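Local coordinates for protein OR486 (Synthetic construct, PDB 4R80) that has no known natural function but was designed de novo to adopt a cystatin fold, with a four-stranded antiparallel beta sheet and one helix, at residues Lys52-Glu58 and Arg70-Gly76; Ser25-Arg31 and Val42-Glu48. All blocks are in the same frame, centred on the assembly; numbering follows the deposited sequence.

Contact 1: Lys52-Glu58 and Arg70-Gly76; sequences KTNITVE and RITETVG
T56 and T72 form a hydrogen-bonded pair in the antiparallel beta hairpin of strands 51-62 and 65-76, which supplies the last two strands of the designed cystatin-fold sheet. The amide of T72 donates to T56 O at 2.8 Å, and the return bond from T56 N to T72 O, 2.9 Å, is nearly straight (169° at the hydrogen). T56 O has a second donor, a water 2.6 Å away, which also pairs with T72 OG1 at 2.9 Å and so ties a backbone carbonyl to the opposing hydroxyl. The ladder continues through N54 with T74 and through E58, whose N lies 2.7 Å from R70 O. On this face E58 and R70 run side by side, with carboxylate and guanidinium planes 39° apart; E58 OE1 sits near the guanidinium plane, at its edge, but at 3.8 Å from R70 NE the salt bridge is long.

The other face carries T53, I55 and V57 opposite V75, E73 and I71. T53 CG2 nestles in the fork of V75, 3.6 Å from both CG1 and CG2. E73 presents a methylene to the neighbouring strand: with CG beside its own backbone N (chi1 -79°), E73 CG lies 3.5 Å from I55 CG1. Helix 4-22 packs against this same face, I19 on I55 and A15 on V57, while strand 39-48 pairs with the other edge of strand 51-62.

Contact 2: Ser25-Arg31 and Val42-Glu48; sequences SSKVQVR and VELEITE
L44 pairs with V30 across the strands and also reaches V28 diagonally, and its side chain shows how a single leucine can serve two residues of the next strand. Its CB rests 3.5 Å from Q29 O. Because CG is set beside the backbone N (chi1 -50°), the branch point comes to 4.0 Å from V30 CG2. From there CD2 fits between the two valines, 3.5 Å from V28 CG1 and 3.6 Å from V30 CG2, whereas CD1 reaches back to V57 on strand 51-62. V30 CG1 extends the apolar row to V42 CG1, and S26 OG and V28 CG2 both meet I46.

V28, V30, L44 and I46 line the inner face of the beta hairpin formed by strands 28-36 and 39-48, the face of the cystatin-fold sheet that the helix packs against: I19 of helix 4-22 touches both V28 and I46. The backbone link is firmest toward the R31 end of segment 25-31, where E45 N donates to Q29 O at 2.9 Å (164° at the hydrogen) and R31 N to E43 O at 2.8 Å; the return bond from Q29 N to E45 O is weak.

On the outer face, R31 and E45 lie side by side with their planar groups turned 58° apart. E45 OE1 touches R31 CD; its salt bridge to R31 NE is long, 3.8 Å, and with OE1 well out of the guanidinium plane it rests on charge. At the end of strand 39-48, the extended chain of E48 brings OE1 to 3.3 Å from CB of S26, in the loop before strand 28-36. An alanine in place of E48 would probably open a gap beside S26 CB and leave that residue less firmly packed against strand 39-48.

Overall arrangement
Contact 2 comes first along the chain and closes before contact 1 opens, so the two hairpins follow in series and build an up-and-down meander of four antiparallel strands. Their centres are 9 Å apart, and the middle strands, 39-48 and 51-62, join them directly: I55 O lies 2.7 Å from L44 N and T53 N 2.9 Å from I46 O, both probable hydrogen bonds. Strands 28-36 and 65-76 form the outer edges within the chain. Helix 4-22 packs on one face of the sheet and touches residues of both contacts. Hairpin pairing and a shared helix-covered face thus combine into the compact cystatin-like design.

Contact 1: Lys52-Glu58 and Arg70-Gly76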
loop_
_atom_site.group_PDB
_atom_site.type_symbol
_atom_site.label_atom_id
_atom_site.label_comp_id
_atom_site.label_asym_id
_atom_site.label_seq_id
_atom_site.Cartn_x
_atom_site.Cartn_y
_atom_site.Cartn_z
ATOM N N LYS A 52 -15.207 6.857 2.592
ATOM C CA LYS A 52 -13.912 7.056 1.957
ATOM C C LYS A 52 -12.787 6.810 2.956
ATOM O O LYS A 52 -12.653 7.529 3.946
ATOM C CB LYS A 52 -13.823 8.477 1.396
ATOM C CG LYS A 52 -12.456 8.872 0.865
ATOM C CD LYS A 52 -12.475 10.303 0.347
ATOM C CE LYS A 52 -11.084 10.911 0.343
ATOM N NZ LYS A 52 -10.557 11.074 1.726
ATOM N N THR A 53 -11.983 5.786 2.691
ATOM C CA THR A 53 -10.912 5.393 3.601
ATOM C C THR A 53 -9.533 5.587 2.981
ATOM O O THR A 53 -9.211 4.977 1.961
ATOM C CB THR A 53 -11.063 3.932 4.068
ATOM O OG1 THR A 53 -11.016 3.059 2.937
ATOM C CG2 THR A 53 -12.382 3.736 4.789
ATOM N N ASN A 54 -8.724 6.439 3.600
ATOM C CA ASN A 54 -7.353 6.656 3.159
ATOM C C ASN A 54 -6.408 5.692 3.863
ATOM O O ASN A 54 -6.376 5.629 5.092
ATOM C CB ASN A 54 -6.925 8.098 3.428
ATOM C CG ASN A 54 -7.695 9.100 2.593
ATOM O OD1 ASN A 54 -8.204 8.772 1.521
ATOM N ND2 ASN A 54 -7.788 10.331 3.082
ATOM N N ILE A 55 -5.639 4.942 3.082
ATOM C CA ILE A 55 -4.754 3.931 3.644
ATOM C C ILE A 55 -3.290 4.191 3.309
ATOM O O ILE A 55 -2.938 4.419 2.153
ATOM C CB ILE A 55 -5.121 2.526 3.129
ATOM C CG1 ILE A 55 -6.620 2.268 3.299
ATOM C CG2 ILE A 55 -4.290 1.463 3.833
ATOM C CD1 ILE A 55 -7.050 0.873 2.909
ATOM N N THR A 56 -2.447 4.171 4.336
ATOM C CA THR A 56 -1.005 4.261 4.155
ATOM C C THR A 56 -0.332 2.992 4.666
ATOM O O THR A 56 -0.420 2.670 5.849
ATOM C CB THR A 56 -0.419 5.476 4.894
ATOM O OG1 THR A 56 -0.986 6.682 4.367
ATOM C CG2 THR A 56 1.093 5.518 4.733
ATOM N N VAL A 57 0.327 2.268 3.769
ATOM C CA VAL A 57 1.050 1.055 4.144
ATOM C C VAL A 57 2.554 1.188 3.920
ATOM O O VAL A 57 3.006 1.523 2.824
ATOM C CB VAL A 57 0.512 -0.178 3.405
ATOM C CG1 VAL A 57 0.275 0.161 1.971
ATOM C CG2 VAL A 57 1.478 -1.347 3.532
ATOM N N GLU A 58 3.324 0.942 4.974
ATOM C CA GLU A 58 4.779 0.960 4.895
ATOM C C GLU A 58 5.359 -0.413 4.556
ATOM O O GLU A 58 5.223 -1.361 5.329
ATOM C CB GLU A 58 5.380 1.485 6.197
ATOM C CG GLU A 58 4.953 2.897 6.534
ATOM C CD GLU A 58 5.566 3.394 7.826
ATOM O OE1 GLU A 58 6.296 2.616 8.476
ATOM O OE2 GLU A 58 5.316 4.561 8.192
ATOM N N ARG A 70 3.848 -1.589 8.548
ATOM C CA ARG A 70 2.890 -0.682 9.179
ATOM C C ARG A 70 1.719 -0.339 8.255
ATOM O O ARG A 70 1.910 -0.052 7.074
ATOM C CB ARG A 70 3.586 0.597 9.661
ATOM C CG ARG A 70 4.453 0.414 10.904
ATOM C CD ARG A 70 5.112 1.715 11.325
ATOM N NE ARG A 70 4.128 2.745 11.643
ATOM C CZ ARG A 70 3.735 3.049 12.876
ATOM N NH1 ARG A 70 4.247 2.405 13.916
ATOM N NH2 ARG A 70 2.833 4.003 13.067
ATOM N N ILE A 71 0.509 -0.375 8.807
ATOM C CA ILE A 71 -0.699 -0.029 8.061
ATOM C C ILE A 71 -1.533 0.996 8.822
ATOM O O ILE A 71 -1.894 0.776 9.978
ATOM C CB ILE A 71 -1.577 -1.269 7.803
ATOM C CG1 ILE A 71 -0.786 -2.350 7.065
ATOM C CG2 ILE A 71 -2.824 -0.887 7.018
ATOM C CD1 ILE A 71 -1.570 -3.618 6.833
ATOM N N THR A 72 -1.839 2.115 8.172
ATOM C CA THR A 72 -2.645 3.158 8.799
ATOM C C THR A 72 -3.903 3.492 7.996
ATOM O O THR A 72 -3.822 3.901 6.838
ATOM C CB THR A 72 -1.828 4.447 9.013
ATOM O OG1 THR A 72 -0.689 4.164 9.837
ATOM C CG2 THR A 72 -2.678 5.515 9.682
ATOM N N GLU A 73 -5.063 3.309 8.620
ATOM C CA GLU A 73 -6.345 3.597 7.977
ATOM C C GLU A 73 -7.121 4.710 8.672
ATOM O O GLU A 73 -7.151 4.798 9.894
ATOM C CB GLU A 73 -7.217 2.343 7.868
ATOM C CG GLU A 73 -6.844 1.422 6.724
ATOM C CD GLU A 73 -7.784 0.240 6.598
ATOM O OE1 GLU A 73 -7.309 -0.913 6.663
ATOM O OE2 GLU A 73 -9.000 0.466 6.411
ATOM N N THR A 74 -7.752 5.562 7.868
ATOM C CA THR A 74 -8.611 6.625 8.371
ATOM C C THR A 74 -9.906 6.656 7.570
ATOM O O THR A 74 -9.883 6.784 6.345
ATOM C CB THR A 74 -7.930 8.000 8.290
ATOM O OG1 THR A 74 -7.483 8.235 6.948
ATOM C CG2 THR A 74 -6.743 8.063 9.232
ATOM N N VAL A 75 -11.031 6.540 8.265
ATOM C CA VAL A 75 -12.328 6.490 7.604
ATOM C C VAL A 75 -13.057 7.819 7.742
ATOM O O VAL A 75 -13.172 8.364 8.839
ATOM C CB VAL A 75 -13.213 5.394 8.225
ATOM C CG1 VAL A 75 -14.459 5.170 7.381
ATOM C CG2 VAL A 75 -12.426 4.101 8.389
ATOM N N GLY A 76 -13.548 8.335 6.620
ATOM C CA GLY A 76 -14.246 9.607 6.606
ATOM C C GLY A 76 -15.605 9.525 5.942
ATOM O O GLY A 76 -16.120 8.431 5.701
HETATM O O HOH W 1 1.199 3.226 7.779
#

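Contact 2: Ser25-Arg31 and Val42-Glu48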
loop_
_atom_site.group_PDB
_atom_site.type_symbol
_atom_site.label_atom_id
_atom_site.label_comp_id
_atom_site.label_asym_id
_atom_site.label_seq_id
_atom_site.Cartn_x
_atom_site.Cartn_y
_atom_site.Cartn_z
ATOM N N SER A 25 -14.606 -7.306 -0.747
ATOM C CA SER A 25 -15.577 -6.718 -1.658
ATOM C C SER A 25 -15.263 -5.249 -1.900
ATOM O O SER A 25 -16.136 -4.393 -1.752
ATOM C CB SER A 25 -16.991 -6.870 -1.096
ATOM O OG SER A 25 -17.212 -5.975 -0.019
ATOM N N SER A 26 -14.025 -4.962 -2.275
ATOM C CA SER A 26 -13.594 -3.577 -2.421
ATOM C C SER A 26 -12.706 -3.342 -3.634
ATOM O O SER A 26 -11.912 -4.199 -4.018
ATOM C CB SER A 26 -12.868 -3.125 -1.151
ATOM O OG SER A 26 -12.180 -1.908 -1.363
ATOM N N LYS A 27 -12.858 -2.163 -4.236
ATOM C CA LYS A 27 -11.965 -1.705 -5.294
ATOM C C LYS A 27 -10.898 -0.780 -4.724
ATOM O O LYS A 27 -11.208 0.267 -4.159
ATOM C CB LYS A 27 -12.736 -1.026 -6.432
ATOM C CG LYS A 27 -13.277 -1.987 -7.498
ATOM C CD LYS A 27 -14.153 -3.087 -6.929
ATOM C CE LYS A 27 -14.409 -4.168 -7.961
ATOM N NZ LYS A 27 -15.305 -5.239 -7.434
ATOM N N VAL A 28 -9.640 -1.172 -4.888
ATOM C CA VAL A 28 -8.527 -0.465 -4.272
ATOM C C VAL A 28 -7.666 0.237 -5.316
ATOM O O VAL A 28 -7.156 -0.398 -6.239
ATOM C CB VAL A 28 -7.637 -1.428 -3.470
ATOM C CG1 VAL A 28 -6.520 -0.663 -2.794
ATOM C CG2 VAL A 28 -8.464 -2.189 -2.444
ATOM N N GLN A 29 -7.509 1.548 -5.167
ATOM C CA GLN A 29 -6.646 2.311 -6.061
ATOM C C GLN A 29 -5.431 2.855 -5.313
ATOM O O GLN A 29 -5.532 3.278 -4.162
ATOM C CB GLN A 29 -7.425 3.449 -6.732
ATOM C CG GLN A 29 -7.812 4.589 -5.801
ATOM C CD GLN A 29 -7.983 5.910 -6.527
ATOM O OE1 GLN A 29 -7.759 6.003 -7.733
ATOM N NE2 GLN A 29 -8.378 6.942 -5.790
ATOM N N VAL A 30 -4.280 2.827 -5.977
ATOM C CA VAL A 30 -3.049 3.359 -5.405
ATOM C C VAL A 30 -2.817 4.772 -5.918
ATOM O O VAL A 30 -2.796 5.004 -7.126
ATOM C CB VAL A 30 -1.834 2.486 -5.770
ATOM C CG1 VAL A 30 -0.562 3.072 -5.176
ATOM C CG2 VAL A 30 -2.043 1.059 -5.287
ATOM N N ARG A 31 -2.639 5.716 -5.000
ATOM C CA ARG A 31 -2.526 7.117 -5.383
ATOM C C ARG A 31 -1.092 7.628 -5.405
ATOM O O ARG A 31 -0.763 8.523 -6.184
ATOM C CB ARG A 31 -3.378 7.999 -4.470
ATOM C CG ARG A 31 -4.869 7.756 -4.600
ATOM C CD ARG A 31 -5.658 8.847 -3.900
ATOM N NE ARG A 31 -5.393 10.168 -4.465
ATOM C CZ ARG A 31 -6.038 10.675 -5.512
ATOM N NH1 ARG A 31 -6.989 9.973 -6.114
ATOM N NH2 ARG A 31 -5.732 11.886 -5.959
ATOM N N VAL A 42 3.247 3.371 0.534
ATOM C CA VAL A 42 2.216 3.281 -0.491
ATOM C C VAL A 42 0.887 3.807 0.040
ATOM O O VAL A 42 0.359 3.312 1.036
ATOM C CB VAL A 42 2.032 1.834 -0.981
ATOM C CG1 VAL A 42 1.003 1.782 -2.097
ATOM C CG2 VAL A 42 3.361 1.258 -1.443
ATOM N N GLU A 43 0.361 4.826 -0.632
ATOM C CA GLU A 43 -0.907 5.433 -0.256
ATOM C C GLU A 43 -2.026 4.882 -1.132
ATOM O O GLU A 43 -1.958 4.955 -2.358
ATOM C CB GLU A 43 -0.811 6.950 -0.417
ATOM C CG GLU A 43 0.260 7.584 0.457
ATOM C CD GLU A 43 0.430 9.066 0.195
ATOM O OE1 GLU A 43 -0.557 9.722 -0.200
ATOM O OE2 GLU A 43 1.559 9.573 0.366
ATOM N N LEU A 44 -3.059 4.332 -0.499
ATOM C CA LEU A 44 -4.183 3.761 -1.233
ATOM C C LEU A 44 -5.491 4.348 -0.724
ATOM O O LEU A 44 -5.588 4.781 0.423
ATOM C CB LEU A 44 -4.208 2.233 -1.101
ATOM C CG LEU A 44 -2.910 1.475 -1.391
ATOM C CD1 LEU A 44 -2.116 1.353 -0.120
ATOM C CD2 LEU A 44 -3.182 0.098 -1.965
ATOM N N GLU A 45 -6.503 4.357 -1.594
ATOM C CA GLU A 45 -7.814 4.885 -1.243
ATOM C C GLU A 45 -8.921 3.895 -1.589
ATOM O O GLU A 45 -8.932 3.307 -2.667
ATOM C CB GLU A 45 -8.059 6.217 -1.961
ATOM C CG GLU A 45 -9.396 6.872 -1.627
ATOM C CD GLU A 45 -9.519 8.278 -2.181
ATOM O OE1 GLU A 45 -8.506 8.810 -2.673
ATOM O OE2 GLU A 45 -10.626 8.849 -2.126
ATOM N N ILE A 46 -9.855 3.722 -0.655
ATOM C CA ILE A 46 -11.033 2.888 -0.866
ATOM C C ILE A 46 -12.304 3.733 -0.796
ATOM O O ILE A 46 -12.464 4.555 0.106
ATOM C CB ILE A 46 -11.115 1.747 0.173
ATOM C CG1 ILE A 46 -9.879 0.849 0.085
ATOM C CG2 ILE A 46 -12.368 0.910 -0.027
ATOM C CD1 ILE A 46 -9.944 -0.360 0.986
ATOM N N THR A 47 -13.208 3.526 -1.752
ATOM C CA THR A 47 -14.475 4.249 -1.773
ATOM C C THR A 47 -15.631 3.285 -2.005
ATOM O O THR A 47 -15.924 2.890 -3.131
ATOM C CB THR A 47 -14.503 5.346 -2.860
ATOM O OG1 THR A 47 -13.476 6.309 -2.594
ATOM C CG2 THR A 47 -15.856 6.052 -2.872
ATOM N N GLU A 48 -16.286 2.901 -0.909
ATOM C CA GLU A 48 -17.379 1.940 -0.952
ATOM C C GLU A 48 -18.400 2.226 0.145
ATOM O O GLU A 48 -18.041 2.684 1.232
ATOM C CB GLU A 48 -16.867 0.503 -0.823
ATOM C CG GLU A 48 -16.160 0.210 0.489
ATOM C CD GLU A 48 -15.596 -1.197 0.545
ATOM O OE1 GLU A 48 -15.820 -1.966 -0.412
ATOM O OE2 GLU A 48 -14.924 -1.531 1.544
#